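Endonuclease V (Homo sapiens, PDB 6OZE) probably cleaves RNA at inosine sites, acting as a metal-dependent endoribonuclease with an RNase H-like catalytic domain. Local coordinates at residues G121-R126 / L150-L155; V143-K148 / L199-G204; E73-S78 / L97-Q102; D44-A49 / Q230-S235; L62-L67 / T216-R221. The protein carries 4 engineered substitutions. One frame throughout, in Å; residues are numbered along the deposited sequence.

Contact 2 lies deepest, a strand pair in the middle of the sheet held by main-chain bonds. Contacts 3 and 4 put helices on strands of the same sheet: helix 89-106 on edge strand 69-78 through a partly buried arginine-glutamine-glutamate group, and helix 226-242 on strand 39-47 through a buried aspartate and two serines. These two touch through Ser74 and Cys234. Contact 1 is a surface meeting of two loops, mostly apolar, joined to contact 2 where Gly121 N meets Ser202 OG. Contact 5, partly buried, packs a hairpin loop carrying a sodium ion against the end of helix 209-218; its Thr216 reaches back to Ile201 of contact 2.

Contact 1 (G121-R126 / L150-L155); sequences GVLHHR and LQVDGL
His125 and Val152 mark the closest backbone approach of two irregular loops, their CA atoms 5.6 Å apart. Both loops leave the same end of the RNase H-like sheet: residues 121-126 follow strand 115-118, and the loop at 150-155 follows the neighbouring parallel strand 142-146. The second loop folds into a type I' beta turn from Val152 to Leu155, with Leu155 N donating to Val152 O at 2.9 Å. Just ahead of it Gln151 centres an inverse gamma turn, and the residues flanking it, Leu150 and Val152, both direct their CB atoms at the other loop.

Leu123 meets them with a single methyl. Its CG stands anti to the backbone N (chi1 -162°), and this carries CD2 to within 3.4 Å of Leu150 O and 3.7 Å of Leu150 CB, with Val152 CG2 close by. Leu123 and Leu150 run antiparallel alongside one another, whereas Leu155 comes in across Leu123 and touches CD2 with its CD1 at 4.1 Å. Leu177 and Leu185 of strands 174-178 and 184-189 also touch Leu123 and Leu155, continuing the apolar patch. The two methyls of Val152 divide their work: CG2 lies against the His124 carbonyl, while CG1 makes a CH-pi contact over one face of the His125 ring, 4.2 Å from its centroid and 13° off the normal. The same imidazole is met at CE1 by Leu150 CD2, 3.6 Å away.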
# COMPACT_ATOMS: atom_id res chain seq x y z
N GLY A 121 1.44 -3.01 5.23
CA GLY A 121 0.77 -2.56 6.43
C GLY A 121 1.31 -3.25 7.66
O GLY A 121 2.45 -3.03 8.07
N VAL A 122 0.49 -4.12 8.26
CA VAL A 122 0.93 -4.79 9.47
C VAL A 122 1.95 -5.88 9.19
O VAL A 122 2.64 -6.32 10.11
CB VAL A 122 -0.28 -5.24 10.30
CG1 VAL A 122 -1.16 -4.04 10.64
CG2 VAL A 122 -1.07 -6.26 9.55
N LEU A 123 2.09 -6.31 7.94
CA LEU A 123 3.15 -7.26 7.58
C LEU A 123 4.42 -6.43 7.45
O LEU A 123 4.75 -5.92 6.38
CB LEU A 123 2.81 -7.97 6.27
CG LEU A 123 3.52 -9.27 5.87
CD1 LEU A 123 2.93 -9.82 4.58
CD2 LEU A 123 5.03 -9.11 5.72
N HIS A 124 5.15 -6.31 8.55
CA HIS A 124 6.23 -5.34 8.63
C HIS A 124 7.07 -5.65 9.86
O HIS A 124 6.60 -6.31 10.80
CB HIS A 124 5.64 -3.92 8.71
CG HIS A 124 6.67 -2.83 8.81
ND1 HIS A 124 7.01 -2.26 10.01
CD2 HIS A 124 7.39 -2.20 7.86
CE1 HIS A 124 7.92 -1.32 9.80
NE2 HIS A 124 8.17 -1.27 8.51
N HIS A 125 8.31 -5.16 9.85
CA HIS A 125 9.26 -5.42 10.93
C HIS A 125 8.65 -5.16 12.30
O HIS A 125 8.91 -5.90 13.26
CB HIS A 125 10.49 -4.52 10.77
CG HIS A 125 11.14 -4.58 9.43
ND1 HIS A 125 10.51 -4.18 8.27
CD2 HIS A 125 12.38 -4.98 9.06
CE1 HIS A 125 11.33 -4.34 7.25
NE2 HIS A 125 12.47 -4.82 7.70
N ARG A 126 7.84 -4.10 12.41
CA ARG A 126 7.27 -3.68 13.68
C ARG A 126 5.75 -3.71 13.67
O ARG A 126 5.11 -3.07 14.52
CB ARG A 126 7.80 -2.29 14.05
CG ARG A 126 7.82 -1.98 15.54
CD ARG A 126 8.77 -0.83 15.85
NE ARG A 126 10.16 -1.28 15.94
CZ ARG A 126 11.03 -1.28 14.93
NH1 ARG A 126 10.66 -0.85 13.73
NH2 ARG A 126 12.26 -1.72 15.13
N LEU A 150 8.01 -9.59 2.60
CA LEU A 150 8.87 -9.11 3.67
C LEU A 150 9.03 -10.23 4.69
O LEU A 150 8.04 -10.69 5.27
CB LEU A 150 8.24 -7.89 4.33
CG LEU A 150 8.97 -6.55 4.32
CD1 LEU A 150 8.29 -5.58 5.29
CD2 LEU A 150 10.44 -6.71 4.66
N GLN A 151 10.27 -10.67 4.93
CA GLN A 151 10.50 -11.85 5.76
C GLN A 151 10.63 -11.45 7.23
O GLN A 151 11.72 -11.37 7.80
CB GLN A 151 11.71 -12.64 5.25
CG GLN A 151 11.46 -13.29 3.89
CD GLN A 151 12.63 -14.14 3.42
OE1 GLN A 151 12.46 -15.06 2.62
NE2 GLN A 151 13.82 -13.84 3.92
N VAL A 152 9.48 -11.21 7.86
CA VAL A 152 9.40 -10.78 9.25
C VAL A 152 8.50 -11.73 10.04
O VAL A 152 7.66 -12.43 9.48
CB VAL A 152 8.89 -9.33 9.38
CG1 VAL A 152 9.86 -8.35 8.72
CG2 VAL A 152 7.50 -9.20 8.78
N ASP A 153 8.70 -11.72 11.36
CA ASP A 153 7.94 -12.58 12.28
C ASP A 153 7.97 -14.04 11.83
O ASP A 153 6.95 -14.74 11.81
CB ASP A 153 6.51 -12.08 12.50
CG ASP A 153 5.80 -12.80 13.65
OD1 ASP A 153 6.48 -13.49 14.45
OD2 ASP A 153 4.56 -12.68 13.76
N GLY A 154 9.15 -14.51 11.43
CA GLY A 154 9.30 -15.89 11.02
C GLY A 154 8.78 -16.23 9.64
O GLY A 154 8.83 -17.40 9.26
N LEU A 155 8.27 -15.25 8.89
CA LEU A 155 7.88 -15.51 7.51
C LEU A 155 9.11 -15.65 6.64
O LEU A 155 10.09 -14.93 6.80
CB LEU A 155 7.02 -14.36 6.98
CG LEU A 155 5.55 -14.33 7.34
CD1 LEU A 155 4.93 -13.05 6.83
CD2 LEU A 155 4.84 -15.54 6.75

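Contact 2 (V143-K148 / L199-G204); sequences VGVAKK and LYISVG
An antiparallel ladder in the middle of the sheet pairs Gly144 with Ser202 and Ala146 with Tyr200 as hydrogen-bonded pairs, with Val145 and Ile201 as the non-hydrogen-bonded pair between them. The strand axes run at 154°. Gly144 N gives to Ser202 O at 2.8 Å, and Ser202 N returns to Gly144 O at 3.0 Å. Two residues further along, Ala146 N reaches Tyr200 O at 2.8 Å, and the reverse bond, Tyr200 N to Ala146 O, is the shortest and straightest of the four at 2.7 Å and 174°. Gly144 O also receives a CA-H...O contact from Ile201 CA at 3.3 Å.

Val145 and Ile201 stand next to each other on one face, with Val145 CG1 4.0 Å from Ile201 CD1. The other branch of the isoleucine, CG2, meets Val143 CG1 at 3.8 Å. Helix 209-218 covers this face, setting Val213 and Thr216 against Ile201. The other face carries Ser202, Ala146 and Tyr200. Here Gly144 brings no side chain up against Ser202 OG, which bonds to Gly121 N. Tyr200 keeps CG anti to its carbonyl carbon (chi1 -61°), which turns the ring toward Lys148 as the chain leaves strand 142-146, CD2 lying 3.4 Å from Lys148 C; beyond, its OH bonds to His161 NE2.

The pairing joins the last strand of the 3-2-1-4-5 order of the RNase H-like fold to the antiparallel strands that widen the sheet here.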
# COMPACT_ATOMS: atom_id res chain seq x y z
N VAL A 143 -4.93 -0.26 2.48
CA VAL A 143 -4.49 -1.63 2.24
C VAL A 143 -3.05 -1.59 1.77
O VAL A 143 -2.71 -0.83 0.86
CB VAL A 143 -5.37 -2.28 1.16
CG1 VAL A 143 -4.85 -3.70 0.83
CG2 VAL A 143 -6.81 -2.31 1.61
N GLY A 144 -2.21 -2.43 2.38
CA GLY A 144 -0.85 -2.59 1.89
C GLY A 144 -0.80 -3.62 0.78
O GLY A 144 -1.25 -4.77 0.96
N VAL A 145 -0.30 -3.23 -0.39
CA VAL A 145 -0.15 -4.12 -1.54
C VAL A 145 1.34 -4.18 -1.84
O VAL A 145 1.91 -3.21 -2.37
CB VAL A 145 -0.93 -3.61 -2.76
CG1 VAL A 145 -0.75 -4.55 -3.96
CG2 VAL A 145 -2.40 -3.40 -2.41
N ALA A 146 1.97 -5.30 -1.52
CA ALA A 146 3.39 -5.47 -1.73
C ALA A 146 3.66 -6.47 -2.84
O ALA A 146 2.93 -7.46 -3.01
CB ALA A 146 4.10 -5.90 -0.44
N LYS A 147 4.69 -6.20 -3.62
CA LYS A 147 5.08 -7.04 -4.74
C LYS A 147 6.08 -8.12 -4.34
O LYS A 147 6.31 -9.05 -5.13
CB LYS A 147 5.63 -6.17 -5.88
CG LYS A 147 4.58 -5.19 -6.42
CD LYS A 147 5.18 -3.94 -7.04
CE LYS A 147 4.08 -2.94 -7.39
NZ LYS A 147 4.61 -1.61 -7.83
N LYS A 148 6.65 -8.04 -3.14
CA LYS A 148 7.56 -9.07 -2.64
C LYS A 148 7.29 -9.32 -1.16
O LYS A 148 6.76 -8.46 -0.45
CB LYS A 148 9.04 -8.71 -2.87
CG LYS A 148 9.49 -7.43 -2.21
CD LYS A 148 10.98 -7.21 -2.44
CE LYS A 148 11.40 -5.78 -2.14
NZ LYS A 148 11.10 -5.38 -0.73
N LEU A 199 0.70 -11.21 -5.19
CA LEU A 199 0.89 -10.00 -4.41
C LEU A 199 0.78 -10.35 -2.93
O LEU A 199 0.15 -11.34 -2.55
CB LEU A 199 -0.21 -9.00 -4.73
CG LEU A 199 -0.53 -8.73 -6.19
CD1 LEU A 199 -1.75 -7.82 -6.26
CD2 LEU A 199 0.65 -8.08 -6.87
N TYR A 200 1.40 -9.54 -2.09
CA TYR A 200 1.35 -9.76 -0.65
C TYR A 200 0.53 -8.64 -0.03
O TYR A 200 0.95 -7.47 -0.04
CB TYR A 200 2.76 -9.88 -0.07
CG TYR A 200 3.49 -11.03 -0.69
CD1 TYR A 200 3.31 -12.32 -0.20
CD2 TYR A 200 4.28 -10.87 -1.81
CE1 TYR A 200 3.95 -13.40 -0.78
CE2 TYR A 200 4.92 -11.94 -2.40
CZ TYR A 200 4.75 -13.21 -1.88
OH TYR A 200 5.38 -14.29 -2.45
N ILE A 201 -0.63 -9.00 0.49
CA ILE A 201 -1.63 -8.04 0.94
C ILE A 201 -1.66 -8.02 2.46
O ILE A 201 -1.66 -9.08 3.09
CB ILE A 201 -3.03 -8.43 0.41
CG1 ILE A 201 -2.99 -8.66 -1.11
CG2 ILE A 201 -4.07 -7.37 0.83
CD1 ILE A 201 -2.43 -7.51 -1.90
N SER A 202 -1.70 -6.82 3.05
CA SER A 202 -1.87 -6.75 4.49
C SER A 202 -2.71 -5.53 4.84
O SER A 202 -2.85 -4.60 4.05
CB SER A 202 -0.53 -6.77 5.22
OG SER A 202 0.25 -5.64 4.84
N VAL A 203 -3.32 -5.59 6.03
CA VAL A 203 -4.14 -4.48 6.49
C VAL A 203 -3.25 -3.28 6.78
O VAL A 203 -2.24 -3.40 7.47
CB VAL A 203 -4.90 -4.87 7.76
CG1 VAL A 203 -5.58 -3.65 8.38
CG2 VAL A 203 -5.93 -5.97 7.45
N GLY A 204 -3.66 -2.12 6.27
CA GLY A 204 -3.08 -0.88 6.74
C GLY A 204 -3.87 -0.33 7.91
O GLY A 204 -3.37 -0.25 9.03

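Contact 3 (E73-S78 / L97-Q102)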
# COMPACT_ATOMS: atom_id res chain seq x y z
N GLU A 73 -2.21 13.35 -9.26
CA GLU A 73 -1.25 14.40 -8.93
C GLU A 73 0.09 13.75 -8.62
O GLU A 73 0.15 12.77 -7.87
CB GLU A 73 -1.74 15.24 -7.75
CG GLU A 73 -0.79 16.39 -7.36
CD GLU A 73 -0.69 17.49 -8.42
OE1 GLU A 73 -1.60 17.62 -9.26
OE2 GLU A 73 0.31 18.24 -8.39
N SER A 74 1.16 14.31 -9.20
CA SER A 74 2.51 13.81 -8.97
C SER A 74 3.39 15.00 -8.62
O SER A 74 3.21 16.09 -9.17
CB SER A 74 3.09 13.18 -10.23
OG SER A 74 2.36 12.01 -10.59
N ARG A 75 4.33 14.80 -7.70
CA ARG A 75 5.24 15.88 -7.32
C ARG A 75 6.62 15.31 -7.08
O ARG A 75 6.77 14.30 -6.39
CB ARG A 75 4.74 16.57 -6.04
CG ARG A 75 3.45 17.32 -6.23
CD ARG A 75 3.56 18.73 -5.71
NE ARG A 75 2.73 18.91 -4.52
CZ ARG A 75 1.42 19.12 -4.56
NH1 ARG A 75 0.79 19.18 -5.73
NH2 ARG A 75 0.73 19.26 -3.44
N MET A 76 7.64 15.98 -7.63
CA MET A 76 9.01 15.64 -7.27
C MET A 76 9.29 16.13 -5.86
O MET A 76 8.91 17.24 -5.47
CB MET A 76 10.01 16.32 -8.21
CG MET A 76 9.90 15.99 -9.69
SD MET A 76 10.08 14.21 -10.04
CE MET A 76 11.78 13.96 -9.56
N VAL A 77 9.98 15.28 -5.08
CA VAL A 77 10.25 15.54 -3.67
C VAL A 77 11.66 15.06 -3.35
O VAL A 77 12.25 14.27 -4.08
CB VAL A 77 9.23 14.82 -2.75
CG1 VAL A 77 7.80 15.31 -3.03
CG2 VAL A 77 9.31 13.32 -2.94
N SER A 78 12.20 15.56 -2.24
CA SER A 78 13.51 15.15 -1.75
C SER A 78 13.32 14.42 -0.42
O SER A 78 12.86 15.03 0.55
CB SER A 78 14.42 16.36 -1.55
OG SER A 78 14.72 16.97 -2.79
N LEU A 97 0.97 12.13 2.59
CA LEU A 97 -0.04 12.81 3.39
C LEU A 97 -0.35 14.20 2.82
O LEU A 97 -1.51 14.62 2.79
CB LEU A 97 0.40 12.88 4.85
CG LEU A 97 -0.70 13.08 5.88
CD1 LEU A 97 -0.27 12.48 7.18
CD2 LEU A 97 -0.97 14.55 6.06
N GLU A 98 0.68 14.92 2.36
CA GLU A 98 0.48 16.24 1.77
C GLU A 98 -0.37 16.17 0.50
O GLU A 98 -1.19 17.06 0.25
CB GLU A 98 1.83 16.89 1.47
CG GLU A 98 1.74 18.33 1.06
CD GLU A 98 1.37 19.25 2.21
OE1 GLU A 98 1.53 18.84 3.38
OE2 GLU A 98 0.92 20.38 1.94
N LEU A 99 -0.16 15.14 -0.31
CA LEU A 99 -0.98 15.00 -1.51
C LEU A 99 -2.44 14.74 -1.16
O LEU A 99 -3.35 15.28 -1.80
CB LEU A 99 -0.46 13.87 -2.40
CG LEU A 99 0.91 14.12 -3.05
CD1 LEU A 99 1.39 12.84 -3.76
CD2 LEU A 99 0.83 15.28 -4.01
N VAL A 100 -2.68 13.89 -0.15
CA VAL A 100 -4.06 13.61 0.25
C VAL A 100 -4.73 14.87 0.78
O VAL A 100 -5.88 15.17 0.45
CB VAL A 100 -4.09 12.45 1.27
CG1 VAL A 100 -5.51 12.24 1.80
CG2 VAL A 100 -3.56 11.18 0.63
N GLN A 101 -4.01 15.64 1.60
CA GLN A 101 -4.60 16.86 2.14
C GLN A 101 -4.87 17.89 1.05
O GLN A 101 -5.92 18.55 1.06
CB GLN A 101 -3.72 17.46 3.24
CG GLN A 101 -4.40 18.60 3.99
CD GLN A 101 -5.68 18.16 4.69
OE1 GLN A 101 -5.81 17.00 5.10
NE2 GLN A 101 -6.63 19.08 4.83
N GLN A 102 -3.96 18.04 0.08
CA GLN A 102 -4.23 18.91 -1.06
C GLN A 102 -5.54 18.52 -1.75
O GLN A 102 -6.37 19.38 -2.06
CB GLN A 102 -3.08 18.86 -2.06
CG GLN A 102 -3.42 19.56 -3.37
CD GLN A 102 -2.45 19.26 -4.49
OE1 GLN A 102 -1.65 18.32 -4.41
NE2 GLN A 102 -2.51 20.05 -5.56
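Gln102 OE1 comes up to the edge of the Arg75 guanidinium, near its plane, and is shared by both terminal nitrogens: NH2 at 2.7 Å and NH1 at 2.9 Å. One oxygen serving two N-H groups leaves both bonds bent and weak, and the amide plane is turned 46° from that of the guanidinium. Over one face of the guanidinium sits Leu99 CD2, 3.9 Å from Arg75 CZ and centred on the flat group.

NH1 has a second partner on its own strand, the Glu73 carboxylate, in a salt bridge to OE2 at 2.9 Å whose hydrogen bond is bent and weak. Arginine and glutamate stand two residues apart and so project from the same side of the strand. The glutamate chain is bent at chi2 (67°), which curls the carboxylate back to NH1 and leaves CG to touch the helix, 3.9 Å from Leu99 CD2 and 3.6 Å from Gln102 OE1.

In the RNase H-like fold seen here, strand 69-78 is the outermost strand on its side of the sheet, and helix 89-106 packs across it, with the short axes 9.9 Å apart at 139°. Gln102 points at the strand, and Leu99, nearly one turn earlier, reaches it with the end of its side chain. Glu98 OE2, 5.5 Å from Arg75 NH2, is too far to pair but may add to the negative field around the arginine. Leu99 continues inward onto Ala57 of strand 54-63. On the opposite side of the strand Ser74 faces helix 226-242 and bonds through OG to Ser58 OG.

Contact 4 (D44-A49 / Q230-S235); sequences DVSFVA and QADICS. Unlike the reference sequence in segment 44-49: Ala49 (reference Lys).
With Asp44 holding CG anti to the backbone N (chi1 173°) and Ser235 turning OG anti to its carbonyl carbon (chi1 -71°), the carboxylate and the hydroxyl meet: Ser235 OG donates to Asp44 OD2 at 2.7 Å. The strand concerned, 39-47, is the first of the RNase H-like sheet, the one that carries a metal-binding carboxylate in nucleases of this fold; the turns of helix 226-242 at 230-235 run at 37° to strand residues 44-47.

OD2 is gripped twice. Ser46, two residues along and on the same side of the strand, donates its OG at 2.6 Å to the syn lone pair, while Ser235 uses the anti lone pair, so the two hydroxyls between them fix the rotation of the carboxylate. Ser235 OG is itself tied to Ser58 OG on the neighbouring strand. With an alanine at Asp44, both serines would probably lose their common acceptor, leaving Ser46 OG freer to turn.

The other oxygen faces a second acid. Asp232 is modelled in two conformers; in the one given, Asp44 OD1 lies 3.8 Å from Asp232 OD1, the two carboxylates nearly perpendicular, and Asp232 pairs through OD2 with Arg236. Nearer the backbone, Asp44 CB packs on Ala231, 3.8 Å from its CB and 3.7 Å from its O.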
# COMPACT_ATOMS: atom_id res chain seq x y z
N ASP A 44 2.02 6.11 -4.67
CA ASP A 44 3.32 5.59 -5.04
C ASP A 44 4.37 6.62 -4.66
O ASP A 44 4.13 7.82 -4.78
CB ASP A 44 3.46 5.42 -6.55
CG ASP A 44 4.88 5.04 -6.96
OD1 ASP A 44 5.33 3.91 -6.68
OD2 ASP A 44 5.58 5.91 -7.53
N VAL A 45 5.52 6.13 -4.22
CA VAL A 45 6.76 6.90 -4.20
C VAL A 45 7.80 6.11 -4.98
O VAL A 45 7.99 4.92 -4.72
CB VAL A 45 7.26 7.18 -2.77
CG1 VAL A 45 8.59 7.96 -2.82
CG2 VAL A 45 6.22 7.96 -2.02
N SER A 46 8.46 6.78 -5.92
CA SER A 46 9.47 6.14 -6.76
C SER A 46 10.71 7.00 -6.78
O SER A 46 10.63 8.19 -7.09
CB SER A 46 8.97 6.00 -8.20
OG SER A 46 7.91 5.04 -8.25
N PHE A 47 11.86 6.40 -6.51
CA PHE A 47 13.12 7.13 -6.55
C PHE A 47 13.60 7.33 -7.98
O PHE A 47 13.37 6.50 -8.86
CB PHE A 47 14.20 6.38 -5.77
CG PHE A 47 13.94 6.33 -4.31
CD1 PHE A 47 13.18 5.31 -3.77
CD2 PHE A 47 14.44 7.32 -3.48
CE1 PHE A 47 12.93 5.27 -2.42
CE2 PHE A 47 14.19 7.28 -2.14
CZ PHE A 47 13.43 6.25 -1.60
N VAL A 48 14.25 8.47 -8.19
CA VAL A 48 14.97 8.70 -9.43
C VAL A 48 16.14 7.73 -9.52
O VAL A 48 16.95 7.62 -8.58
CB VAL A 48 15.46 10.16 -9.48
CG1 VAL A 48 16.33 10.39 -10.71
CG2 VAL A 48 14.26 11.08 -9.47
N ALA A 49 16.22 7.01 -10.64
CA ALA A 49 17.28 6.02 -10.84
C ALA A 49 18.65 6.63 -10.56
O ALA A 49 18.95 7.74 -10.99
CB ALA A 49 17.23 5.50 -12.28
N GLN A 230 -1.57 2.70 -11.77
CA GLN A 230 -1.67 4.06 -12.32
C GLN A 230 -0.80 5.03 -11.54
O GLN A 230 -0.23 5.95 -12.13
CB GLN A 230 -3.13 4.51 -12.38
CG GLN A 230 -3.97 3.72 -13.40
CD GLN A 230 -3.55 3.94 -14.83
OE1 GLN A 230 -3.02 5.01 -15.17
NE2 GLN A 230 -3.76 2.95 -15.67
N ALA A 231 -0.68 4.85 -10.22
CA ALA A 231 0.20 5.76 -9.47
C ALA A 231 1.65 5.53 -9.85
O ALA A 231 2.42 6.49 -9.96
CB ALA A 231 -0.04 5.60 -7.97
N ASP A 232 2.03 4.27 -10.09
CA ASP A 232 3.39 3.98 -10.53
C ASP A 232 3.68 4.62 -11.88
O ASP A 232 4.74 5.22 -12.08
CB ASP A 232 3.62 2.47 -10.59
CG ASP A 232 5.04 2.11 -10.96
OD1 ASP A 232 5.94 2.30 -10.11
OD2 ASP A 232 5.27 1.65 -12.10
N ILE A 233 2.75 4.48 -12.83
CA ILE A 233 2.90 5.09 -14.15
C ILE A 233 3.00 6.60 -14.03
O ILE A 233 3.86 7.22 -14.66
CB ILE A 233 1.74 4.67 -15.07
CG1 ILE A 233 1.84 3.17 -15.39
CG2 ILE A 233 1.74 5.50 -16.36
CD1 ILE A 233 0.60 2.59 -16.02
N CYS A 234 2.13 7.22 -13.22
CA CYS A 234 2.20 8.67 -13.04
C CYS A 234 3.58 9.11 -12.54
O CYS A 234 4.13 10.12 -13.01
CB CYS A 234 1.12 9.13 -12.07
SG CYS A 234 -0.51 9.25 -12.82
N SER A 235 4.13 8.39 -11.56
CA SER A 235 5.43 8.79 -11.03
C SER A 235 6.52 8.66 -12.08
O SER A 235 7.39 9.54 -12.21
CB SER A 235 5.81 7.96 -9.81
OG SER A 235 5.02 8.29 -8.70

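Contact 5 (L62-L67 / T216-R221); sequences LSFPEL and TSACSR. Engineered in segment 216-221: Ser217 (natural residue Cys), Ala218 (natural residue Cys), Ser220 (natural residue Cys). With NA (sodium ion), chain G.
A sodium site in the hairpin loop between strands 54-63 and 69-78 takes its Phe64 ligand from the backbone, and the ring of that same residue packs on Ala218 of helix 209-218 and the adjoining Cys219. Phe64 O binds the ion at 2.7 Å, beside three waters, Leu37 O and Gln38 OE1. The side chain extends with CG anti to the backbone N (chi1 -175°), taking the ring to the helix. Ala218 CB, at an engineered position that is cysteine in nature, lies at the ring edge, 4.0 Å from CZ. Cys219 SG approaches obliquely, 4.0 Å from CE2, in a sulfur-aromatic contact.

Swapping the ring of Phe64 for an alanine side chain is likely to open a gap between loop and helix, with Cys219 SG short of its aromatic partner.

Beside the ring, Leu67 sets CD1 3.6 Å from Cys219 O and CD2 near the sulfur. Water 1 spans the two segments, donating to Pro65 O and to Ala218 O, each at 2.9 Å. Further along, Arg221, bent at chi3, comes back to the loop and gives a weak bond from NH2 to Glu66 O at 3.2 Å, the carbonyl oxygen lying at the guanidinium edge.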
# COMPACT_ATOMS: atom_id res chain seq x y z
N LEU A 62 -9.38 6.50 -8.63
CA LEU A 62 -10.10 5.83 -9.70
C LEU A 62 -11.55 5.60 -9.30
O LEU A 62 -11.87 5.39 -8.12
CB LEU A 62 -9.47 4.46 -10.02
CG LEU A 62 -8.19 4.41 -10.86
CD1 LEU A 62 -7.02 5.13 -10.21
CD2 LEU A 62 -7.83 2.95 -11.15
N SER A 63 -12.44 5.66 -10.28
CA SER A 63 -13.81 5.26 -10.03
C SER A 63 -13.86 3.76 -9.77
O SER A 63 -12.98 3.00 -10.19
CB SER A 63 -14.66 5.61 -11.24
OG SER A 63 -14.17 4.98 -12.41
N PHE A 64 -14.89 3.33 -9.05
CA PHE A 64 -15.07 1.92 -8.78
C PHE A 64 -16.53 1.57 -9.04
O PHE A 64 -17.42 2.28 -8.56
CB PHE A 64 -14.74 1.59 -7.31
CG PHE A 64 -14.80 0.12 -7.01
CD1 PHE A 64 -15.99 -0.46 -6.60
CD2 PHE A 64 -13.69 -0.67 -7.18
CE1 PHE A 64 -16.06 -1.83 -6.35
CE2 PHE A 64 -13.75 -2.05 -6.93
CZ PHE A 64 -14.94 -2.61 -6.51
N PRO A 65 -16.81 0.46 -9.74
CA PRO A 65 -15.87 -0.57 -10.19
C PRO A 65 -15.25 -0.34 -11.57
O PRO A 65 -14.53 -1.22 -12.06
CB PRO A 65 -16.77 -1.81 -10.24
CG PRO A 65 -18.08 -1.27 -10.63
CD PRO A 65 -18.21 0.03 -9.89
N GLU A 66 -15.51 0.81 -12.19
CA GLU A 66 -15.04 1.03 -13.56
C GLU A 66 -13.52 1.15 -13.65
O GLU A 66 -12.95 0.89 -14.72
CB GLU A 66 -15.69 2.28 -14.14
CG GLU A 66 -17.20 2.18 -14.29
CD GLU A 66 -17.96 2.65 -13.06
OE1 GLU A 66 -17.32 2.96 -12.03
OE2 GLU A 66 -19.21 2.71 -13.13
N LEU A 67 -12.86 1.58 -12.57
CA LEU A 67 -11.40 1.73 -12.53
C LEU A 67 -10.88 2.74 -13.56
O LEU A 67 -9.86 2.51 -14.22
CB LEU A 67 -10.68 0.38 -12.63
CG LEU A 67 -11.07 -0.64 -11.55
CD1 LEU A 67 -10.39 -1.98 -11.84
CD2 LEU A 67 -10.70 -0.11 -10.16
N THR A 216 -8.56 -5.88 -3.37
CA THR A 216 -7.40 -5.89 -4.26
C THR A 216 -7.68 -6.72 -5.50
O THR A 216 -7.34 -6.32 -6.62
CB THR A 216 -6.18 -6.42 -3.50
OG1 THR A 216 -5.95 -5.59 -2.36
CG2 THR A 216 -4.94 -6.36 -4.38
N SER A 217 -8.30 -7.89 -5.33
CA SER A 217 -8.69 -8.68 -6.49
C SER A 217 -9.64 -7.91 -7.40
O SER A 217 -9.47 -7.91 -8.62
CB SER A 217 -9.32 -10.01 -6.05
OG SER A 217 -9.39 -10.91 -7.14
N ALA A 218 -10.63 -7.23 -6.81
CA ALA A 218 -11.62 -6.50 -7.60
C ALA A 218 -10.98 -5.36 -8.38
O ALA A 218 -11.49 -4.97 -9.45
CB ALA A 218 -12.72 -5.98 -6.68
N CYS A 219 -9.87 -4.83 -7.88
CA CYS A 219 -9.19 -3.71 -8.52
C CYS A 219 -8.13 -4.14 -9.52
O CYS A 219 -7.47 -3.27 -10.10
CB CYS A 219 -8.56 -2.79 -7.47
SG CYS A 219 -9.76 -1.87 -6.53
N SER A 220 -7.97 -5.44 -9.77
CA SER A 220 -6.88 -5.95 -10.60
C SER A 220 -7.40 -6.25 -12.01
O SER A 220 -8.16 -7.20 -12.21
CB SER A 220 -6.25 -7.18 -9.97
OG SER A 220 -5.60 -6.83 -8.75
N ARG A 221 -6.99 -5.43 -12.97
CA ARG A 221 -7.21 -5.69 -14.39
C ARG A 221 -6.00 -6.40 -14.99
O ARG A 221 -6.15 -7.30 -15.82
CB ARG A 221 -7.44 -4.34 -15.08
CG ARG A 221 -7.59 -4.38 -16.59
CD ARG A 221 -7.91 -2.99 -17.12
NE ARG A 221 -9.25 -2.56 -16.72
CZ ARG A 221 -9.64 -1.29 -16.63
NH1 ARG A 221 -8.79 -0.31 -16.92
NH2 ARG A 221 -10.88 -1.00 -16.26
NA NA G . -19.53 1.77 -6.93
O HOH W 1 -13.62 -3.77 -11.09
O HOH W 2 -20.94 2.03 -9.07
O HOH W 3 -19.47 -0.58 -6.03
O HOH W 4 -21.76 1.22 -5.35